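Local atomic coordinates of aromatic-ring-hydroxylating dioxygenase beta subunit (Catenulispora acidiphila, PDB entry 6VW4), a protein that is of unknown function but binds an acetic-acid-bearing benzoisochromene in an NTF2-like pocket, and possibly has dioxygenase activity. Residues Phe80-Ile85 with Asp99-Val104; Arg121-Arg126 with Thr134-Val139. All blocks are in the same frame, centred on the assembly; numbering follows the deposited sequence.

Contact 1. Residues Phe80-Ile85 with Asp99-Val104; sequences FTMLAI and DFYTLV. With SDN ([(3S)-9-hydroxy-1-methyl-10-oxo-4,10-dihydro-3H-benzo[g]isochromen-3-yl]acetic acid), chain C.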
loop_
_atom_site.group_PDB
_atom_site.type_symbol
_atom_site.label_atom_id
_atom_site.label_comp_id
_atom_site.label_asym_id
_atom_site.label_seq_id
_atom_site.Cartn_x
_atom_site.Cartn_y
_atom_site.Cartn_z
ATOM N N PHE A 80 -5.087 2.039 1.039
ATOM C CA PHE A 80 -4.559 3.337 0.701
ATOM C C PHE A 80 -3.093 3.187 0.329
ATOM O O PHE A 80 -2.355 2.477 1.010
ATOM C CB PHE A 80 -4.725 4.263 1.886
ATOM C CG PHE A 80 -6.135 4.718 2.150
ATOM C CD1 PHE A 80 -7.210 4.148 1.510
ATOM C CD2 PHE A 80 -6.379 5.731 3.097
ATOM C CE1 PHE A 80 -8.499 4.598 1.763
ATOM C CE2 PHE A 80 -7.657 6.175 3.351
ATOM C CZ PHE A 80 -8.720 5.604 2.692
ATOM N N THR A 81 -2.659 3.875 -0.739
ATOM C CA THR A 81 -1.220 3.995 -1.012
ATOM C C THR A 81 -0.912 5.379 -1.590
ATOM O O THR A 81 -1.820 6.150 -1.910
ATOM C CB THR A 81 -0.738 2.910 -1.996
ATOM O OG1 THR A 81 -1.439 3.065 -3.240
ATOM C CG2 THR A 81 -0.941 1.505 -1.449
ATOM N N MET A 82 0.373 5.659 -1.790
ATOM C CA MET A 82 0.833 6.825 -2.541
ATOM C C MET A 82 0.429 8.121 -1.874
ATOM O O MET A 82 -0.107 9.014 -2.499
ATOM C CB MET A 82 0.371 6.763 -4.001
ATOM C CG MET A 82 0.818 5.360 -4.660
ATOM S SD MET A 82 2.575 4.800 -4.667
ATOM C CE MET A 82 3.452 6.039 -5.601
ATOM N N LEU A 83 0.727 8.235 -0.591
ATOM C CA LEU A 83 0.315 9.428 0.142
ATOM C C LEU A 83 1.323 10.553 -0.089
ATOM O O LEU A 83 2.530 10.352 0.083
ATOM C CB LEU A 83 0.200 9.159 1.645
ATOM C CG LEU A 83 -0.014 10.379 2.585
ATOM C CD1 LEU A 83 -1.416 10.919 2.331
ATOM C CD2 LEU A 83 0.117 9.966 4.051
ATOM N N ALA A 84 0.839 11.738 -0.480
ATOM C CA ALA A 84 1.659 12.956 -0.476
ATOM C C ALA A 84 0.943 14.037 0.332
ATOM O O ALA A 84 -0.264 14.228 0.177
ATOM C CB ALA A 84 1.949 13.441 -1.905
ATOM N N ILE A 85 1.644 14.685 1.256
ATOM C CA ILE A 85 1.021 15.703 2.096
ATOM C C ILE A 85 1.597 17.076 1.734
ATOM O O ILE A 85 2.700 17.200 1.180
ATOM C CB ILE A 85 1.195 15.425 3.602
ATOM C CG1 ILE A 85 2.683 15.439 3.946
ATOM C CG2 ILE A 85 0.510 14.143 4.026
ATOM C CD1 ILE A 85 2.965 15.237 5.452
ATOM N N ASP A 99 -3.117 13.902 -0.505
ATOM C CA ASP A 99 -3.477 13.255 -1.770
ATOM C C ASP A 99 -2.979 11.817 -1.779
ATOM O O ASP A 99 -1.813 11.555 -1.459
ATOM C CB ASP A 99 -2.879 13.986 -2.975
ATOM C CG ASP A 99 -3.441 15.395 -3.144
ATOM O OD1 ASP A 99 -4.674 15.516 -3.114
ATOM O OD2 ASP A 99 -2.669 16.365 -3.305
ATOM N N PHE A 100 -3.841 10.898 -2.188
ATOM C CA PHE A 100 -3.465 9.505 -2.161
ATOM C C PHE A 100 -4.381 8.694 -3.072
ATOM O O PHE A 100 -5.342 9.201 -3.639
ATOM C CB PHE A 100 -3.485 8.986 -0.703
ATOM C CG PHE A 100 -4.824 9.082 -0.040
ATOM C CD1 PHE A 100 -5.241 10.274 0.580
ATOM C CD2 PHE A 100 -5.675 7.998 -0.028
ATOM C CE1 PHE A 100 -6.479 10.368 1.210
ATOM C CE2 PHE A 100 -6.954 8.080 0.605
ATOM C CZ PHE A 100 -7.349 9.262 1.216
ATOM N N TYR A 101 -4.034 7.413 -3.205
ATOM C CA TYR A 101 -4.755 6.440 -4.008
ATOM C C TYR A 101 -5.503 5.509 -3.073
ATOM O O TYR A 101 -4.999 5.131 -2.001
ATOM C CB TYR A 101 -3.804 5.616 -4.906
ATOM C CG TYR A 101 -3.124 6.380 -6.038
ATOM C CD1 TYR A 101 -3.522 7.681 -6.385
ATOM C CD2 TYR A 101 -2.079 5.798 -6.755
ATOM C CE1 TYR A 101 -2.915 8.347 -7.431
ATOM C CE2 TYR A 101 -1.473 6.438 -7.773
ATOM C CZ TYR A 101 -1.912 7.703 -8.132
ATOM O OH TYR A 101 -1.272 8.335 -9.162
ATOM N N THR A 102 -6.701 5.139 -3.488
ATOM C CA THR A 102 -7.458 4.084 -2.842
ATOM C C THR A 102 -7.722 2.978 -3.845
ATOM O O THR A 102 -8.019 3.253 -5.008
ATOM C CB THR A 102 -8.810 4.568 -2.290
ATOM O OG1 THR A 102 -8.572 5.620 -1.362
ATOM C CG2 THR A 102 -9.485 3.419 -1.545
ATOM N N LEU A 103 -7.604 1.739 -3.381
ATOM C CA LEU A 103 -8.094 0.560 -4.070
ATOM C C LEU A 103 -9.151 -0.146 -3.220
ATOM O O LEU A 103 -8.862 -0.576 -2.099
ATOM C CB LEU A 103 -6.941 -0.397 -4.363
ATOM C CG LEU A 103 -7.354 -1.621 -5.195
ATOM C CD1 LEU A 103 -7.823 -1.212 -6.560
ATOM C CD2 LEU A 103 -6.216 -2.630 -5.318
ATOM N N VAL A 104 -10.350 -0.315 -3.770
ATOM C CA VAL A 104 -11.449 -0.991 -3.086
ATOM C C VAL A 104 -11.449 -2.476 -3.414
ATOM O O VAL A 104 -11.347 -2.881 -4.570
ATOM C CB VAL A 104 -12.792 -0.346 -3.468
ATOM C CG1 VAL A 104 -13.918 -0.939 -2.643
ATOM C CG2 VAL A 104 -12.703 1.154 -3.288
HETATM O O4 SDN C . -14.365 6.293 2.911
HETATM C C11 SDN C . -13.586 6.249 1.754
HETATM C C12 SDN C . -14.089 5.769 0.546
HETATM C C13 SDN C . -15.555 5.280 0.498
HETATM O O5 SDN C . -16.229 5.318 1.475
HETATM C C14 SDN C . -16.114 4.757 -0.813
HETATM C C15 SDN C . -17.588 4.287 -0.877
HETATM O O3 SDN C . -18.228 4.408 -2.166
HETATM C C16 SDN C . -18.403 3.892 0.363
HETATM C C10 SDN C . -12.260 6.645 1.816
HETATM C C9 SDN C . -11.444 6.595 0.675
HETATM C C8 SDN C . -11.948 6.132 -0.531
HETATM C C7 SDN C . -13.271 5.708 -0.604
HETATM C C6 SDN C . -13.829 5.172 -1.963
HETATM C C5 SDN C . -15.286 4.715 -1.996
HETATM C C4 SDN C . -15.840 4.227 -3.260
HETATM C C3 SDN C . -17.353 4.083 -3.304
HETATM C C2 SDN C . -17.448 2.576 -3.467
HETATM C C1 SDN C . -17.926 1.964 -4.767
HETATM O O2 SDN C . -18.190 2.704 -5.742
HETATM O O1 SDN C . -18.058 0.707 -4.827
HETATM O O HOH W 1 -4.118 2.264 -3.205
HETATM O O HOH W 2 -1.081 17.026 -1.211
#
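The carbonyl oxygen of Y101 accepts a hydrogen bond from T81 N (2.9 Å) and a weak one from a water that also bonds T81 OG1; F80 CA lies 3.3 Å from Y101 O, a CA-H...O contact. Y101 N returns the pairing to T81 O, and a second reciprocal pair follows at A84 and D99, with A84 N to D99 O at 2.8 Å. Between these pairs the register slips by one residue, a beta bulge in the antiparallel hairpin of the NTF2-like sheet; M82 sits within it in a left-handed helical backbone conformation. There M82 CB lies over the face of the Y101 ring, 4.2 Å from its centroid, a CH-pi contact, while Y101 OH is bonded to D26 of the second subunit. On the other face of the sheet, F100 CE2 stands 3.4 Å above the centre of the F80 ring, the planes inclined at 37°. With its CG between the backbone N and the carbonyl carbon (chi1 60°), F100 turns its ring to that face. T102 OG1, buried with no polar partner in the model, rests 3.3 Å from F80 CE1, and F80 CZ meets C9 of the bound SDN at 3.5 Å.

Contact 2. Residues Arg121-Arg126 with Thr134-Val139; sequences RDVLVR and TASRWV. With SDN ([(3S)-9-hydroxy-1-methyl-10-oxo-4,10-dihydro-3H-benzo[g]isochromen-3-yl]acetic acid), chain C.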
loop_
_atom_site.group_PDB
_atom_site.type_symbol
_atom_site.label_atom_id
_atom_site.label_comp_id
_atom_site.label_asym_id
_atom_site.label_seq_id
_atom_site.Cartn_x
_atom_site.Cartn_y
_atom_site.Cartn_z
ATOM N N ARG A 121 -8.593 13.147 -2.195
ATOM C CA ARG A 121 -7.993 14.264 -1.469
ATOM C C ARG A 121 -8.661 14.431 -0.106
ATOM O O ARG A 121 -9.889 14.572 -0.013
ATOM C CB ARG A 121 -8.107 15.562 -2.256
ATOM C CG ARG A 121 -7.633 16.763 -1.444
ATOM C CD ARG A 121 -7.410 18.007 -2.292
ATOM N NE ARG A 121 -6.291 17.884 -3.213
ATOM C CZ ARG A 121 -6.012 18.739 -4.192
ATOM N NH1 ARG A 121 -6.779 19.801 -4.385
ATOM N NH2 ARG A 121 -4.961 18.528 -4.976
ATOM N N ASP A 122 -7.854 14.400 0.947
ATOM C CA ASP A 122 -8.305 14.659 2.303
ATOM C C ASP A 122 -7.766 16.016 2.742
ATOM O O ASP A 122 -6.675 16.428 2.327
ATOM C CB ASP A 122 -7.790 13.607 3.290
ATOM C CG ASP A 122 -8.617 12.361 3.317
ATOM O OD1 ASP A 122 -9.671 12.328 2.632
ATOM O OD2 ASP A 122 -8.217 11.424 4.048
ATOM N N VAL A 123 -8.518 16.696 3.607
ATOM C CA VAL A 123 -8.009 17.845 4.358
ATOM C C VAL A 123 -8.161 17.513 5.839
ATOM O O VAL A 123 -9.260 17.159 6.294
ATOM C CB VAL A 123 -8.738 19.145 4.009
ATOM C CG1 VAL A 123 -8.220 20.264 4.897
ATOM C CG2 VAL A 123 -8.538 19.506 2.505
ATOM N N LEU A 124 -7.054 17.570 6.580
ATOM C CA LEU A 124 -7.041 17.256 8.004
ATOM C C LEU A 124 -6.708 18.510 8.803
ATOM O O LEU A 124 -5.957 19.382 8.349
ATOM C CB LEU A 124 -6.024 16.161 8.366
ATOM C CG LEU A 124 -6.415 14.811 7.720
ATOM C CD1 LEU A 124 -5.523 14.555 6.518
ATOM C CD2 LEU A 124 -6.284 13.634 8.602
ATOM N N VAL A 125 -7.281 18.570 10.002
ATOM C CA VAL A 125 -7.034 19.602 10.988
ATOM C C VAL A 125 -6.773 18.895 12.312
ATOM O O VAL A 125 -7.009 17.697 12.469
ATOM C CB VAL A 125 -8.205 20.599 11.144
ATOM C CG1 VAL A 125 -8.409 21.376 9.892
ATOM C CG2 VAL A 125 -9.456 19.893 11.513
ATOM N N ARG A 126 -6.245 19.645 13.259
ATOM C CA ARG A 126 -5.996 19.131 14.593
ATOM C C ARG A 126 -7.111 19.591 15.521
ATOM O O ARG A 126 -7.518 20.753 15.484
ATOM C CB ARG A 126 -4.630 19.593 15.088
ATOM C CG ARG A 126 -3.948 18.533 15.863
ATOM C CD ARG A 126 -2.538 18.926 16.124
ATOM N NE ARG A 126 -1.608 18.480 15.094
ATOM C CZ ARG A 126 -1.245 17.220 14.914
ATOM N NH1 ARG A 126 -1.772 16.275 15.679
ATOM N NH2 ARG A 126 -0.373 16.910 13.946
ATOM N N THR A 134 -10.597 14.660 10.172
ATOM C CA THR A 134 -10.774 14.901 8.744
ATOM C C THR A 134 -11.833 15.982 8.556
ATOM O O THR A 134 -13.006 15.788 8.887
ATOM C CB THR A 134 -11.190 13.612 8.006
ATOM O OG1 THR A 134 -10.324 12.543 8.343
ATOM C CG2 THR A 134 -11.156 13.767 6.469
ATOM N N ALA A 135 -11.409 17.106 8.032
ATOM C CA ALA A 135 -12.320 18.166 7.654
ATOM C C ALA A 135 -13.029 17.839 6.354
ATOM O O ALA A 135 -14.216 18.151 6.192
ATOM C CB ALA A 135 -11.551 19.471 7.496
ATOM N N SER A 136 -12.309 17.254 5.396
ATOM C CA SER A 136 -12.942 16.861 4.146
ATOM C C SER A 136 -12.255 15.657 3.505
ATOM O O SER A 136 -11.042 15.430 3.674
ATOM C CB SER A 136 -12.993 18.047 3.148
ATOM O OG SER A 136 -11.726 18.643 2.978
ATOM N N ARG A 137 -13.065 14.904 2.760
ATOM C CA ARG A 137 -12.630 13.787 1.930
ATOM C C ARG A 137 -13.369 13.862 0.597
ATOM O O ARG A 137 -14.605 13.834 0.549
ATOM C CB ARG A 137 -12.886 12.453 2.628
ATOM C CG ARG A 137 -12.754 11.248 1.708
ATOM C CD ARG A 137 -12.518 10.006 2.525
ATOM N NE ARG A 137 -11.194 10.048 3.111
ATOM C CZ ARG A 137 -10.773 9.204 4.043
ATOM N NH1 ARG A 137 -11.586 8.269 4.503
ATOM N NH2 ARG A 137 -9.551 9.318 4.545
ATOM N N TRP A 138 -12.608 13.981 -0.469
ATOM C CA TRP A 138 -13.107 14.184 -1.814
ATOM C C TRP A 138 -12.623 13.011 -2.675
ATOM O O TRP A 138 -11.441 12.928 -3.023
ATOM C CB TRP A 138 -12.629 15.538 -2.328
ATOM C CG TRP A 138 -13.591 16.104 -3.289
ATOM C CD1 TRP A 138 -13.550 15.994 -4.655
ATOM C CD2 TRP A 138 -14.783 16.841 -2.974
ATOM N NE1 TRP A 138 -14.638 16.632 -5.210
ATOM C CE2 TRP A 138 -15.411 17.157 -4.201
ATOM C CE3 TRP A 138 -15.374 17.273 -1.776
ATOM C CZ2 TRP A 138 -16.607 17.884 -4.265
ATOM C CZ3 TRP A 138 -16.561 17.999 -1.842
ATOM C CH2 TRP A 138 -17.165 18.294 -3.079
ATOM N N VAL A 139 -13.530 12.092 -2.991
ATOM C CA VAL A 139 -13.205 10.880 -3.731
ATOM C C VAL A 139 -13.543 11.053 -5.208
ATOM O O VAL A 139 -14.665 11.435 -5.555
ATOM C CB VAL A 139 -13.946 9.660 -3.160
ATOM C CG1 VAL A 139 -13.474 8.392 -3.893
ATOM C CG2 VAL A 139 -13.700 9.530 -1.689
HETATM O O4 SDN C . -14.365 6.293 2.911
HETATM C C11 SDN C . -13.586 6.249 1.754
HETATM C C12 SDN C . -14.089 5.769 0.546
HETATM C C13 SDN C . -15.555 5.280 0.498
HETATM O O5 SDN C . -16.229 5.318 1.475
HETATM C C14 SDN C . -16.114 4.757 -0.813
HETATM C C15 SDN C . -17.588 4.287 -0.877
HETATM O O3 SDN C . -18.228 4.408 -2.166
HETATM C C16 SDN C . -18.403 3.892 0.363
HETATM C C10 SDN C . -12.260 6.645 1.816
HETATM C C9 SDN C . -11.444 6.595 0.675
HETATM C C8 SDN C . -11.948 6.132 -0.531
HETATM C C7 SDN C . -13.271 5.708 -0.604
HETATM C C6 SDN C . -13.829 5.172 -1.963
HETATM C C5 SDN C . -15.286 4.715 -1.996
HETATM C C4 SDN C . -15.840 4.227 -3.260
HETATM C C3 SDN C . -17.353 4.083 -3.304
HETATM C C2 SDN C . -17.448 2.576 -3.467
HETATM C C1 SDN C . -17.926 1.964 -4.767
HETATM O O2 SDN C . -18.190 2.704 -5.742
HETATM O O1 SDN C . -18.058 0.707 -4.827
HETATM O O HOH W 3 -8.647 11.315 6.745
#
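The R137 guanidinium has C9 of the bound SDN over one face and the D122 carboxylate at its edge. The two planar groups are only 19° apart, and the grip is side-on: R137 NE donates to D122 OD1 at 2.8 Å and R137 NH2 to D122 OD2 at a modelled 2.5 Å, each oxygen using its syn lone pair. This salt bridge spans a non-hydrogen-bonded pair of the antiparallel hairpin formed by strands 111-126 and 132-139 of the NTF2-like sheet. Its reach follows from the arginine chain, which leaves with CG anti to the backbone N and then bends at chi3 (-70°), running alongside D122. R137 NH1 thereby comes within 3.2 Å of C10 of SDN, so the same arginine that pairs with D122 also lines the ligand pocket. A leucine here would probably leave the buried D122 carboxylate without its countercharge and the C9-C10 edge of the ligand without the guanidinium it meets. D122 OD2 has further support: Q18 of helix 8-26 donates to it, as does a water at 2.7 Å. That water in turn accepts from T134 OG1 at 2.6 Å, and H17 also bonds this hydroxyl.

Farther along, A135 and S136 both face V123, a classic beta bulge at which the chain turns a corner. The evidence is the shared acceptor: A135 N reaches V123 O at 2.8 Å, with an N-H...O angle of 133°, and S136 N reaches the same oxygen at 3.2 Å, in the carbonyl plane on a lone pair. On the face that carries V123 and S136, S136 OG packs against CB and CG2 of V123. At the pocket end of the strand, V139 CG1 touches C6 of SDN at 3.8 Å.

From the N terminus, helix 8-26 precedes both contacts and packs against residues of each. Contact 1 closes first, when strand 96-108 returns beside strand 75-86. The chain then runs on into strand 111-126, the next neighbour in the sheet, and contact 2 closes a shorter loop when strand 132-139 pairs with it. The two hairpins follow in series, neither nested nor crossed, with centres 13 Å apart. They are joined through the middle strands, where a salt bridge links D99 OD1 to R121 NE at 2.9 Å and F100 packs against D122. F80, T102, R137 and V139 together bring both contacts to the SDN pocket.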